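Local coordinates for uncharacterized protein (Staphylococcus aureus subsp. aureus, PDB 4LQZ), which is of unknown function but adopts a streptavidin-like fold and belongs to the DUF4909 family, at residues A[63-68]-A[84-89]. Numbering follows the deposited sequence.
Sequences YLFIEY and LKYKKD
Segments 63-68 and 84-89, on strands 61-66 and 85-88, come nearest at F65 and Y86, whose CA atoms lie 7.5 Å apart with no hydrogen bond joining the two backbones, and the buried contact between them is made by this pair of aromatic side chains. F65 turns one edge of its ring to the face of Y86 in an edge-to-face arrangement, the centroids 5.2 Å apart and the planes inclined at 75°. The touching edge is its CD2–CE2 side: CD2 of F65 lies 3.7 Å from CB of Y86, which sits near the phenyl plane, while CE2 of F65 is 3.8 Å from CG of Y86. The phenyl edge thus meets the root of the tyrosine side chain rather than its hydroxyl end. In this streptavidin-like fold, both strands pair antiparallel with strand 91-100 rather than with each other, and the CB atoms of F65 and Y86 point toward the opposing segment. With CG of Y86 anti to the backbone N (chi1 170°), the tyrosine ring is held with its face turned to the F65 edge. F54 of strand 48-58 extends the aromatic cluster, stacking with F65 and meeting the Y86 ring at a steep angle. V125 packs on F65, and I119 touches Y86.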
ATOM      1  N   TYR A  63       2.362   8.406   0.324  1.00 26.35           N
ATOM      2  CA  TYR A  63       1.256   7.474   0.469  1.00 25.28           C
ATOM      3  C   TYR A  63       1.202   6.543  -0.710  1.00 28.81           C
ATOM      4  O   TYR A  63       1.443   6.964  -1.841  1.00 29.34           O
ATOM      5  CB  TYR A  63      -0.089   8.224   0.635  1.00 29.04           C
ATOM      6  CG  TYR A  63      -0.125   9.207   1.793  1.00 32.03           C
ATOM      7  CD1 TYR A  63       0.389  10.496   1.657  1.00 34.86           C
ATOM      8  CD2 TYR A  63      -0.709   8.864   3.009  1.00 33.11           C
ATOM      9  CE1 TYR A  63       0.370  11.399   2.719  1.00 36.58           C
ATOM     10  CE2 TYR A  63      -0.726   9.755   4.080  1.00 35.46           C
ATOM     11  CZ  TYR A  63      -0.206  11.032   3.923  1.00 43.42           C
ATOM     12  OH  TYR A  63      -0.235  11.936   4.958  1.00 46.99           O
ATOM     13  N   LEU A  64       0.981   5.250  -0.430  1.00 25.14           N
ATOM     14  CA  LEU A  64       0.816   4.238  -1.450  1.00 24.94           C
ATOM     15  C   LEU A  64      -0.664   4.079  -1.731  1.00 27.21           C
ATOM     16  O   LEU A  64      -1.453   3.932  -0.800  1.00 26.98           O
ATOM     17  CB  LEU A  64       1.441   2.882  -1.055  1.00 24.04           C
ATOM     18  CG  LEU A  64       1.173   1.737  -2.061  1.00 27.74           C
ATOM     19  CD1 LEU A  64       1.950   1.962  -3.381  1.00 26.59           C
ATOM     20  CD2 LEU A  64       1.503   0.383  -1.453  1.00 25.18           C
ATOM     21  N   PHE A  65      -1.040   4.155  -3.012  1.00 24.71           N
ATOM     22  CA  PHE A  65      -2.387   3.917  -3.514  1.00 25.33           C
ATOM     23  C   PHE A  65      -2.329   2.604  -4.264  1.00 27.13           C
ATOM     24  O   PHE A  65      -1.580   2.525  -5.225  1.00 26.58           O
ATOM     25  CB  PHE A  65      -2.811   5.068  -4.442  1.00 28.82           C
ATOM     26  CG  PHE A  65      -2.963   6.401  -3.768  1.00 32.68           C
ATOM     27  CD1 PHE A  65      -1.844   7.163  -3.431  1.00 35.01           C
ATOM     28  CD2 PHE A  65      -4.225   6.904  -3.466  1.00 37.37           C
ATOM     29  CE1 PHE A  65      -1.987   8.391  -2.784  1.00 37.69           C
ATOM     30  CE2 PHE A  65      -4.367   8.143  -2.842  1.00 42.19           C
ATOM     31  CZ  PHE A  65      -3.248   8.882  -2.511  1.00 40.13           C
ATOM     32  N   ILE A  66      -3.014   1.553  -3.809  1.00 23.82           N
ATOM     33  CA  ILE A  66      -2.899   0.254  -4.500  1.00 23.19           C
ATOM     34  C   ILE A  66      -4.262  -0.466  -4.589  1.00 28.79           C
ATOM     35  O   ILE A  66      -5.069  -0.418  -3.652  1.00 26.75           O
ATOM     36  CB  ILE A  66      -1.801  -0.651  -3.811  1.00 23.82           C
ATOM     37  CG1 ILE A  66      -1.464  -1.920  -4.640  1.00 22.96           C
ATOM     38  CG2 ILE A  66      -2.142  -0.984  -2.310  1.00 24.89           C
ATOM     39  CD1 ILE A  66      -0.101  -2.586  -4.271  1.00 28.84           C
ATOM     40  N   GLU A  67      -4.493  -1.141  -5.730  1.00 28.03           N
ATOM     41  CA  GLU A  67      -5.681  -1.967  -5.937  1.00 29.08           C
ATOM     42  C   GLU A  67      -5.643  -3.107  -4.979  1.00 31.68           C
ATOM     43  O   GLU A  67      -4.560  -3.525  -4.587  1.00 28.69           O
ATOM     44  CB  GLU A  67      -5.709  -2.554  -7.352  1.00 30.62           C
ATOM     45  CG  GLU A  67      -6.176  -1.630  -8.423  1.00 39.51           C
ATOM     46  CD  GLU A  67      -6.475  -2.410  -9.682  1.00 55.68           C
ATOM     47  OE1 GLU A  67      -5.526  -2.987 -10.265  1.00 30.13           O
ATOM     48  OE2 GLU A  67      -7.671  -2.508 -10.040  1.00 45.63           O
ATOM     49  N   TYR A  68      -6.806  -3.675  -4.669  1.00 31.81           N
ATOM     50  CA  TYR A  68      -6.914  -4.838  -3.807  1.00 30.31           C
ATOM     51  C   TYR A  68      -6.181  -6.051  -4.426  1.00 31.65           C
ATOM     52  O   TYR A  68      -6.252  -6.259  -5.637  1.00 29.96           O
ATOM     53  CB  TYR A  68      -8.397  -5.154  -3.583  1.00 32.83           C
ATOM     54  CG  TYR A  68      -8.624  -6.431  -2.818  1.00 35.48           C
ATOM     55  CD1 TYR A  68      -8.243  -6.544  -1.480  1.00 38.02           C
ATOM     56  CD2 TYR A  68      -9.228  -7.530  -3.424  1.00 36.74           C
ATOM     57  CE1 TYR A  68      -8.403  -7.740  -0.787  1.00 41.35           C
ATOM     58  CE2 TYR A  68      -9.420  -8.719  -2.731  1.00 37.81           C
ATOM     59  CZ  TYR A  68      -9.013  -8.819  -1.413  1.00 45.92           C
ATOM     60  OH  TYR A  68      -9.223  -9.993  -0.733  1.00 50.06           O
ATOM     61  N   LEU A  84      -8.468   4.000   4.216  1.00 43.09           N
ATOM     62  CA  LEU A  84      -9.024   5.048   3.347  1.00 44.36           C
ATOM     63  C   LEU A  84      -9.001   4.586   1.863  1.00 46.00           C
ATOM     64  O   LEU A  84      -8.021   3.966   1.416  1.00 40.77           O
ATOM     65  CB  LEU A  84      -8.203   6.354   3.520  1.00 44.16           C
ATOM     66  CG  LEU A  84      -8.650   7.604   2.735  1.00 50.95           C
ATOM     67  CD1 LEU A  84      -9.995   8.118   3.211  1.00 55.78           C
ATOM     68  CD2 LEU A  84      -7.621   8.710   2.832  1.00 53.46           C
ATOM     69  N   LYS A  85     -10.076   4.883   1.121  1.00 45.20           N
ATOM     70  CA  LYS A  85     -10.153   4.512  -0.288  1.00 44.49           C
ATOM     71  C   LYS A  85     -10.157   5.738  -1.178  1.00 51.06           C
ATOM     72  O   LYS A  85     -10.703   6.789  -0.819  1.00 54.59           O
ATOM     73  CB  LYS A  85     -11.383   3.646  -0.578  1.00 48.46           C
ATOM     74  CG  LYS A  85     -11.313   2.240   0.007  1.00 53.03           C
ATOM     75  CD  LYS A  85     -12.703   1.652   0.079  1.00 61.34           C
ATOM     76  CE  LYS A  85     -12.722   0.270   0.672  1.00 79.21           C
ATOM     77  NZ  LYS A  85     -13.998  -0.446   0.379  1.00 89.63           N
ATOM     78  N   TYR A  86      -9.539   5.583  -2.350  1.00 44.89           N
ATOM     79  CA  TYR A  86      -9.433   6.589  -3.392  1.00 45.45           C
ATOM     80  C   TYR A  86      -9.964   5.990  -4.692  1.00 50.89           C
ATOM     81  O   TYR A  86      -9.587   4.867  -5.051  1.00 46.86           O
ATOM     82  CB  TYR A  86      -7.970   7.043  -3.532  1.00 43.59           C
ATOM     83  CG  TYR A  86      -7.691   7.915  -4.734  1.00 46.17           C
ATOM     84  CD1 TYR A  86      -7.880   9.291  -4.680  1.00 51.42           C
ATOM     85  CD2 TYR A  86      -7.183   7.372  -5.910  1.00 45.34           C
ATOM     86  CE1 TYR A  86      -7.623  10.101  -5.781  1.00 54.08           C
ATOM     87  CE2 TYR A  86      -6.920   8.173  -7.019  1.00 48.02           C
ATOM     88  CZ  TYR A  86      -7.130   9.539  -6.947  1.00 57.75           C
ATOM     89  OH  TYR A  86      -6.837  10.340  -8.022  1.00 58.42           O
ATOM     90  N   LYS A  87     -10.815   6.747  -5.400  1.00 52.26           N
ATOM     91  CA  LYS A  87     -11.409   6.326  -6.663  1.00 53.87           C
ATOM     92  C   LYS A  87     -11.095   7.323  -7.782  1.00 63.74           C
ATOM     93  O   LYS A  87     -11.555   8.470  -7.765  1.00 67.43           O
ATOM     94  CB  LYS A  87     -12.916   6.122  -6.519  1.00 58.53           C
ATOM     95  N   LYS A  88     -10.263   6.871  -8.729  1.00 61.27           N
ATOM     96  CA  LYS A  88      -9.852   7.560  -9.954  1.00 64.11           C
ATOM     97  C   LYS A  88     -10.286   6.677 -11.076  1.00 70.48           C
ATOM     98  O   LYS A  88      -9.915   5.497 -11.089  1.00 67.62           O
ATOM     99  CB  LYS A  88      -8.333   7.800  -9.998  1.00 64.80           C
ATOM    100  CG  LYS A  88      -7.897   8.973 -10.885  1.00 82.34           C
ATOM    101  CD  LYS A  88      -6.451   8.816 -11.411  1.00 87.27           C
ATOM    102  CE  LYS A  88      -5.305   8.921 -10.417  1.00 86.42           C
ATOM    103  NZ  LYS A  88      -3.973   8.783 -11.073  1.00 84.42           N
ATOM    104  N   ASP A  89     -11.122   7.217 -11.980  1.00 71.61           N
ATOM    105  CA  ASP A  89     -11.731   6.520 -13.111  1.00 72.79           C
ATOM    106  C   ASP A  89     -12.631   5.397 -12.561  1.00 73.91           C
ATOM    107  O   ASP A  89     -13.550   5.685 -11.789  1.00 75.54           O
ATOM    108  CB  ASP A  89     -10.678   5.998 -14.121  1.00 73.15           C
ATOM    109  CG  ASP A  89      -9.665   7.015 -14.636  1.00 87.56           C
ATOM    110  OD1 ASP A  89      -9.902   8.241 -14.471  1.00 90.37           O
ATOM    111  OD2 ASP A  89      -8.658   6.587 -15.239  1.00 93.98           O
TER